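Local coordinates for protein CT398 (Chlamydia trachomatis, PDB 4ILO) that is of unknown function but pairs a long coiled-coil hairpin with a zinc ribbon and may bind DNA or RNA, at residues A[194-205]-A[226-236]. Numbering follows the deposited sequence.
Sequences VVPIENRVCSGC and CEHCSRILYWQ. With ZN (zinc ion), chain C; EDO (1,2-ethanediol), chain D.
C202 and C205 meet C226 and C229 around one zinc ion, each SG at 2.3 Å from the metal. The two CxxC pairs use matching rotamers: C202 and C226 hold SG anti to the backbone N, whereas in C205 and C229 a chi1 of 73° turns SG to the zinc from between N and the carbonyl carbon. C205 CB also touches C229 CB, 3.8 Å away. Backbone amides donate to the thiolates within each segment, C205 N to C202 SG, both H228 N and C229 N to C226 SG, and R231 N to C229 SG, and probably spread the negative charge of the sulfurs. R231 runs extended past G204, its CD 3.9 Å from G204 CA; NH1 hydrogen-bonds to C229 SG in the guanidinium plane, G204 O lies over one face, NE bonds R192 O and NH2 forms a salt bridge with D191. These paired CxxC turns are the metal-binding knuckles of a C4-type zinc ribbon. Beside them strands 194-198 and 232-234 pair in parallel register, their axes 47° apart, through hydrogen bonds: V195 N to I232 O, the straightest (170° at the hydrogen), I197 N to Y234 O, and Y234 N to V195 O, the most bent. On one sheet face V194 CG1 touches both I232 CG2 and Y234 CD1, and helices 2-86 and 176-189 cover this side. The Y234 ring lies alongside P196, whose CB sits over one face, toward the rim, in a CH-pi contact 3.8 Å from the centroid, while V194 O lies at the ring edge. On the other face L233 CD2 touches V195 CG2 and, at 3.9 Å, C202 SG, and CD1 meets I197 CD1, the two side chains crossing nearly at right angles.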
ATOM      1  N   VAL A 194       9.793  34.074   6.324  1.00 21.54           N
ATOM      2  CA  VAL A 194      10.547  35.326   6.398  1.00 21.86           C
ATOM      3  C   VAL A 194      10.763  35.739   4.956  1.00 22.33           C
ATOM      4  O   VAL A 194      11.560  35.118   4.242  1.00 22.90           O
ATOM      5  CB  VAL A 194      11.885  35.144   7.126  1.00 22.40           C
ATOM      6  CG1 VAL A 194      12.596  36.531   7.314  1.00 22.86           C
ATOM      7  CG2 VAL A 194      11.682  34.487   8.467  1.00 22.16           C
ATOM      8  N   VAL A 195      10.015  36.736   4.495  1.00 22.25           N
ATOM      9  CA  VAL A 195       9.941  36.984   3.050  1.00 22.80           C
ATOM     10  C   VAL A 195      10.153  38.459   2.738  1.00 27.30           C
ATOM     11  O   VAL A 195       9.802  39.326   3.553  1.00 24.82           O
ATOM     12  CB  VAL A 195       8.587  36.534   2.467  1.00 22.43           C
ATOM     13  CG1 VAL A 195       8.364  35.003   2.688  1.00 24.60           C
ATOM     14  CG2 VAL A 195       7.426  37.404   3.012  1.00 22.01           C
ATOM     15  N   PRO A 196      10.718  38.802   1.585  1.00 28.09           N
ATOM     16  CA  PRO A 196      10.985  40.212   1.295  1.00 27.26           C
ATOM     17  C   PRO A 196       9.785  40.889   0.632  1.00 27.18           C
ATOM     18  O   PRO A 196       8.865  40.236   0.108  1.00 24.92           O
ATOM     19  CB  PRO A 196      12.199  40.143   0.354  1.00 33.97           C
ATOM     20  CG  PRO A 196      11.996  38.822  -0.408  1.00 38.86           C
ATOM     21  CD  PRO A 196      11.298  37.885   0.576  1.00 24.98           C
ATOM     22  N   ILE A 197       9.788  42.224   0.737  1.00 25.81           N
ATOM     23  CA  ILE A 197       8.919  43.090  -0.064  1.00 32.57           C
ATOM     24  C   ILE A 197       9.365  43.013  -1.522  1.00 29.75           C
ATOM     25  O   ILE A 197      10.520  43.321  -1.838  1.00 36.24           O
ATOM     26  CB  ILE A 197       9.024  44.553   0.400  1.00 36.80           C
ATOM     27  CG1 ILE A 197       8.885  44.718   1.915  1.00 41.13           C
ATOM     28  CG2 ILE A 197       7.998  45.416  -0.354  1.00 35.72           C
ATOM     29  CD1 ILE A 197       7.496  44.743   2.363  1.00 44.36           C
ATOM     30  N   GLU A 198       8.443  42.651  -2.418  1.00 39.58           N
ATOM     31  CA  GLU A 198       8.675  42.696  -3.868  1.00 50.11           C
ATOM     32  C   GLU A 198       7.575  43.533  -4.509  1.00 50.85           C
ATOM     33  O   GLU A 198       6.383  43.275  -4.288  1.00 43.06           O
ATOM     34  CB  GLU A 198       8.646  41.307  -4.553  1.00 52.29           C
ATOM     35  CG  GLU A 198       9.368  40.133  -3.848  1.00 61.45           C
ATOM     36  CD  GLU A 198      10.895  40.048  -4.106  1.00 62.95           C
ATOM     37  OE1 GLU A 198      11.408  38.909  -4.335  1.00 51.24           O
ATOM     38  OE2 GLU A 198      11.582  41.108  -4.031  1.00 69.91           O
ATOM     39  N   ASN A 199       7.964  44.508  -5.326  1.00 52.23           N
ATOM     40  CA  ASN A 199       6.977  45.321  -6.033  1.00 61.11           C
ATOM     41  C   ASN A 199       5.958  45.893  -5.048  1.00 59.70           C
ATOM     42  O   ASN A 199       4.755  45.959  -5.320  1.00 60.89           O
ATOM     43  CB  ASN A 199       6.277  44.518  -7.137  1.00 64.37           C
ATOM     44  CG  ASN A 199       7.257  43.846  -8.093  1.00 69.41           C
ATOM     45  OD1 ASN A 199       7.901  44.513  -8.909  1.00 71.16           O
ATOM     46  ND2 ASN A 199       7.360  42.515  -8.007  1.00 66.87           N
ATOM     47  N   ARG A 200       6.443  46.271  -3.871  1.00 48.15           N
ATOM     48  CA  ARG A 200       5.612  46.860  -2.825  1.00 42.32           C
ATOM     49  C   ARG A 200       4.474  45.935  -2.342  1.00 41.29           C
ATOM     50  O   ARG A 200       3.511  46.422  -1.721  1.00 36.62           O
ATOM     51  CB  ARG A 200       5.069  48.221  -3.269  1.00 38.22           C
ATOM     52  CG  ARG A 200       6.157  49.247  -3.676  1.00 42.14           C
ATOM     53  CD  ARG A 200       5.593  50.669  -3.518  1.00 51.66           C
ATOM     54  NE  ARG A 200       6.334  51.721  -4.224  1.00 59.53           N
ATOM     55  CZ  ARG A 200       7.454  52.294  -3.777  1.00 58.35           C
ATOM     56  NH1 ARG A 200       7.992  51.885  -2.631  1.00 57.19           N
ATOM     57  NH2 ARG A 200       8.053  53.259  -4.486  1.00 48.63           N
ATOM     58  N   VAL A 201       4.546  44.611  -2.600  1.00 35.17           N
ATOM     59  CA  VAL A 201       3.613  43.650  -2.006  1.00 31.26           C
ATOM     60  C   VAL A 201       4.378  42.636  -1.148  1.00 25.85           C
ATOM     61  O   VAL A 201       5.603  42.507  -1.219  1.00 28.80           O
ATOM     62  CB  VAL A 201       2.701  42.925  -3.037  1.00 30.08           C
ATOM     63  CG1 VAL A 201       2.190  43.888  -4.086  1.00 35.46           C
ATOM     64  CG2 VAL A 201       3.431  41.771  -3.724  1.00 33.56           C
ATOM     65  N   CYS A 202       3.625  41.923  -0.301  1.00 26.58           N
ATOM     66  CA  CYS A 202       4.170  40.792   0.443  1.00 27.02           C
ATOM     67  C   CYS A 202       4.440  39.675  -0.551  1.00 31.35           C
ATOM     68  O   CYS A 202       3.547  39.301  -1.311  1.00 31.71           O
ATOM     69  CB  CYS A 202       3.154  40.336   1.488  1.00 28.09           C
ATOM     70  SG  CYS A 202       3.585  38.838   2.389  1.00 26.19           S
ATOM     71  N   SER A 203       5.666  39.166  -0.583  1.00 25.60           N
ATOM     72  CA  SER A 203       5.969  38.117  -1.543  1.00 30.84           C
ATOM     73  C   SER A 203       5.487  36.756  -1.068  1.00 28.50           C
ATOM     74  O   SER A 203       5.467  35.810  -1.851  1.00 28.86           O
ATOM     75  CB  SER A 203       7.458  38.111  -1.883  1.00 37.35           C
ATOM     76  OG  SER A 203       8.228  37.617  -0.822  1.00 34.73           O
ATOM     77  N   GLY A 204       5.076  36.648   0.188  1.00 33.58           N
ATOM     78  CA  GLY A 204       4.419  35.455   0.682  1.00 26.41           C
ATOM     79  C   GLY A 204       2.975  35.302   0.228  1.00 29.00           C
ATOM     80  O   GLY A 204       2.576  34.210  -0.186  1.00 30.27           O
ATOM     81  N   CYS A 205       2.175  36.370   0.297  1.00 32.16           N
ATOM     82  CA  CYS A 205       0.752  36.288  -0.034  1.00 28.67           C
ATOM     83  C   CYS A 205       0.355  37.172  -1.209  1.00 28.15           C
ATOM     84  O   CYS A 205      -0.757  37.021  -1.722  1.00 35.02           O
ATOM     85  CB  CYS A 205      -0.106  36.640   1.202  1.00 24.32           C
ATOM     86  SG  CYS A 205      -0.157  38.420   1.699  1.00 28.74           S
ATOM     87  N   CYS A 226       3.462  40.899   7.891  1.00 21.02           N
ATOM     88  CA  CYS A 226       2.430  41.188   6.907  1.00 22.35           C
ATOM     89  C   CYS A 226       1.076  41.280   7.607  1.00 28.51           C
ATOM     90  O   CYS A 226       0.701  40.390   8.390  1.00 21.26           O
ATOM     91  CB  CYS A 226       2.375  40.062   5.851  1.00 21.31           C
ATOM     92  SG  CYS A 226       1.132  40.355   4.556  1.00 23.61           S
ATOM     93  N   GLU A 227       0.338  42.355   7.304  1.00 28.78           N
ATOM     94  CA  GLU A 227      -0.968  42.597   7.909  1.00 33.00           C
ATOM     95  C   GLU A 227      -2.019  41.586   7.454  1.00 40.42           C
ATOM     96  O   GLU A 227      -3.085  41.499   8.084  1.00 39.75           O
ATOM     97  CB  GLU A 227      -1.426  44.018   7.591  1.00 33.25           C
ATOM     98  CG  GLU A 227      -0.595  45.097   8.293  1.00 35.88           C
ATOM     99  CD  GLU A 227      -1.265  46.455   8.245  1.00 39.62           C
ATOM    100  OE1 GLU A 227      -2.002  46.768   9.203  1.00 48.24           O
ATOM    101  OE2 GLU A 227      -1.074  47.198   7.252  1.00 37.93           O
ATOM    102  N   HIS A 228      -1.738  40.800   6.413  1.00 26.45           N
ATOM    103  CA  HIS A 228      -2.705  39.821   5.903  1.00 28.89           C
ATOM    104  C   HIS A 228      -2.324  38.373   6.140  1.00 27.82           C
ATOM    105  O   HIS A 228      -3.186  37.576   6.521  1.00 32.22           O
ATOM    106  CB  HIS A 228      -2.970  40.094   4.419  1.00 30.83           C
ATOM    107  CG  HIS A 228      -3.316  41.536   4.179  1.00 44.54           C
ATOM    108  ND1 HIS A 228      -4.616  41.993   4.115  1.00 47.27           N
ATOM    109  CD2 HIS A 228      -2.529  42.635   4.095  1.00 38.94           C
ATOM    110  CE1 HIS A 228      -4.615  43.303   3.955  1.00 39.85           C
ATOM    111  NE2 HIS A 228      -3.361  43.717   3.932  1.00 40.97           N
ATOM    112  N   CYS A 229      -1.062  37.990   5.960  1.00 22.16           N
ATOM    113  CA  CYS A 229      -0.688  36.602   6.174  1.00 27.83           C
ATOM    114  C   CYS A 229       0.132  36.382   7.432  1.00 21.08           C
ATOM    115  O   CYS A 229       0.351  35.233   7.804  1.00 20.99           O
ATOM    116  CB  CYS A 229       0.063  36.033   4.957  1.00 28.49           C
ATOM    117  SG  CYS A 229       1.800  36.619   4.709  1.00 21.13           S
ATOM    118  N   SER A 230       0.615  37.438   8.080  1.00 23.12           N
ATOM    119  CA  SER A 230       1.362  37.375   9.352  1.00 26.85           C
ATOM    120  C   SER A 230       2.819  36.933   9.184  1.00 28.20           C
ATOM    121  O   SER A 230       3.541  36.841  10.222  1.00 24.48           O
ATOM    122  CB  SER A 230       0.714  36.455  10.409  1.00 34.12           C
ATOM    123  OG  SER A 230      -0.572  36.922  10.809  1.00 36.54           O
ATOM    124  N   ARG A 231       3.289  36.653   7.969  1.00 20.36           N
ATOM    125  CA  ARG A 231       4.697  36.370   7.766  1.00 20.32           C
ATOM    126  C   ARG A 231       5.558  37.576   8.155  1.00 20.43           C
ATOM    127  O   ARG A 231       5.100  38.720   8.146  1.00 20.54           O
ATOM    128  CB  ARG A 231       4.957  36.060   6.302  1.00 20.49           C
ATOM    129  CG  ARG A 231       4.304  34.737   5.826  1.00 20.51           C
ATOM    130  CD  ARG A 231       4.722  34.445   4.404  1.00 22.15           C
ATOM    131  NE  ARG A 231       4.441  33.059   4.015  1.00 20.89           N
ATOM    132  CZ  ARG A 231       3.248  32.621   3.634  1.00 24.08           C
ATOM    133  NH1 ARG A 231       2.205  33.437   3.619  1.00 21.10           N
ATOM    134  NH2 ARG A 231       3.095  31.345   3.288  1.00 21.22           N
ATOM    135  N   ILE A 232       6.829  37.301   8.460  1.00 24.99           N
ATOM    136  CA  ILE A 232       7.816  38.354   8.756  1.00 30.63           C
ATOM    137  C   ILE A 232       8.291  38.978   7.446  1.00 27.82           C
ATOM    138  O   ILE A 232       8.756  38.266   6.548  1.00 22.18           O
ATOM    139  CB  ILE A 232       9.014  37.762   9.519  1.00 21.21           C
ATOM    140  CG1 ILE A 232       8.575  37.281  10.900  1.00 21.71           C
ATOM    141  CG2 ILE A 232      10.163  38.792   9.607  1.00 21.76           C
ATOM    142  CD1 ILE A 232       9.452  36.202  11.488  1.00 21.38           C
ATOM    143  N   LEU A 233       8.209  40.307   7.342  1.00 21.55           N
ATOM    144  CA  LEU A 233       8.638  41.017   6.141  1.00 22.20           C
ATOM    145  C   LEU A 233       9.982  41.707   6.386  1.00 36.42           C
ATOM    146  O   LEU A 233      10.276  42.191   7.490  1.00 22.87           O
ATOM    147  CB  LEU A 233       7.620  42.096   5.742  1.00 22.40           C
ATOM    148  CG  LEU A 233       6.238  41.759   5.172  1.00 22.17           C
ATOM    149  CD1 LEU A 233       5.356  42.986   5.173  1.00 22.53           C
ATOM    150  CD2 LEU A 233       6.340  41.195   3.716  1.00 22.57           C
ATOM    151  N   TYR A 234      10.782  41.797   5.326  1.00 29.82           N
ATOM    152  CA  TYR A 234      12.068  42.465   5.416  1.00 30.99           C
ATOM    153  C   TYR A 234      12.366  43.126   4.077  1.00 31.67           C
ATOM    154  O   TYR A 234      11.717  42.854   3.067  1.00 36.05           O
ATOM    155  CB  TYR A 234      13.185  41.502   5.827  1.00 24.78           C
ATOM    156  CG  TYR A 234      13.624  40.564   4.708  1.00 26.67           C
ATOM    157  CD1 TYR A 234      13.007  39.322   4.532  1.00 24.46           C
ATOM    158  CD2 TYR A 234      14.664  40.908   3.836  1.00 26.51           C
ATOM    159  CE1 TYR A 234      13.400  38.428   3.515  1.00 26.69           C
ATOM    160  CE2 TYR A 234      15.078  40.012   2.806  1.00 27.04           C
ATOM    161  CZ  TYR A 234      14.434  38.782   2.654  1.00 27.30           C
ATOM    162  OH  TYR A 234      14.806  37.907   1.661  1.00 27.26           O
ATOM    163  N   TRP A 235      13.366  43.999   4.089  1.00 34.26           N
ATOM    164  CA  TRP A 235      13.706  44.853   2.960  1.00 43.30           C
ATOM    165  C   TRP A 235      15.033  44.394   2.362  1.00 47.48           C
ATOM    166  O   TRP A 235      16.040  44.315   3.081  1.00 43.76           O
ATOM    167  CB  TRP A 235      13.839  46.288   3.461  1.00 51.58           C
ATOM    168  CG  TRP A 235      14.190  47.264   2.401  1.00 55.77           C
ATOM    169  CD1 TRP A 235      15.385  47.915   2.235  1.00 55.80           C
ATOM    170  CD2 TRP A 235      13.334  47.717   1.355  1.00 56.00           C
ATOM    171  NE1 TRP A 235      15.322  48.737   1.138  1.00 54.90           N
ATOM    172  CE2 TRP A 235      14.073  48.639   0.581  1.00 53.79           C
ATOM    173  CE3 TRP A 235      12.011  47.428   0.987  1.00 58.53           C
ATOM    174  CZ2 TRP A 235      13.537  49.273  -0.541  1.00 57.69           C
ATOM    175  CZ3 TRP A 235      11.474  48.060  -0.130  1.00 61.58           C
ATOM    176  CH2 TRP A 235      12.240  48.971  -0.881  1.00 62.50           C
ATOM    177  N   GLN A 236      15.024  44.116   1.047  1.00 50.60           N
ATOM    178  CA  GLN A 236      16.180  43.618   0.254  1.00 57.03           C
ATOM    179  C   GLN A 236      16.202  42.088   0.223  1.00 58.72           C
ATOM    180  O   GLN A 236      16.736  41.479  -0.712  1.00 58.45           O
ATOM    181  CB  GLN A 236      17.541  44.134   0.744  1.00 57.91           C
ATOM    182  CG  GLN A 236      17.925  45.535   0.314  1.00 68.19           C
ATOM    183  CD  GLN A 236      19.432  45.747   0.401  1.00 74.78           C
ATOM    184  OE1 GLN A 236      20.166  44.832   0.777  1.00 77.90           O
ATOM    185  NE2 GLN A 236      19.901  46.941   0.038  1.00 74.72           N
TER
HETATM  186 ZN    ZN C 301       1.527  38.427   3.322  1.00 12.55          ZN
HETATM  187  C1  EDO D 302      11.718  44.577   9.426  1.00 31.80           C
HETATM  188  O1  EDO D 302      12.926  44.950   8.754  1.00 29.47           O
HETATM  189  C2  EDO D 302      11.913  43.161   9.941  1.00 27.40           C
HETATM  190  O2  EDO D 302      10.611  42.627  10.185  1.00 23.16           O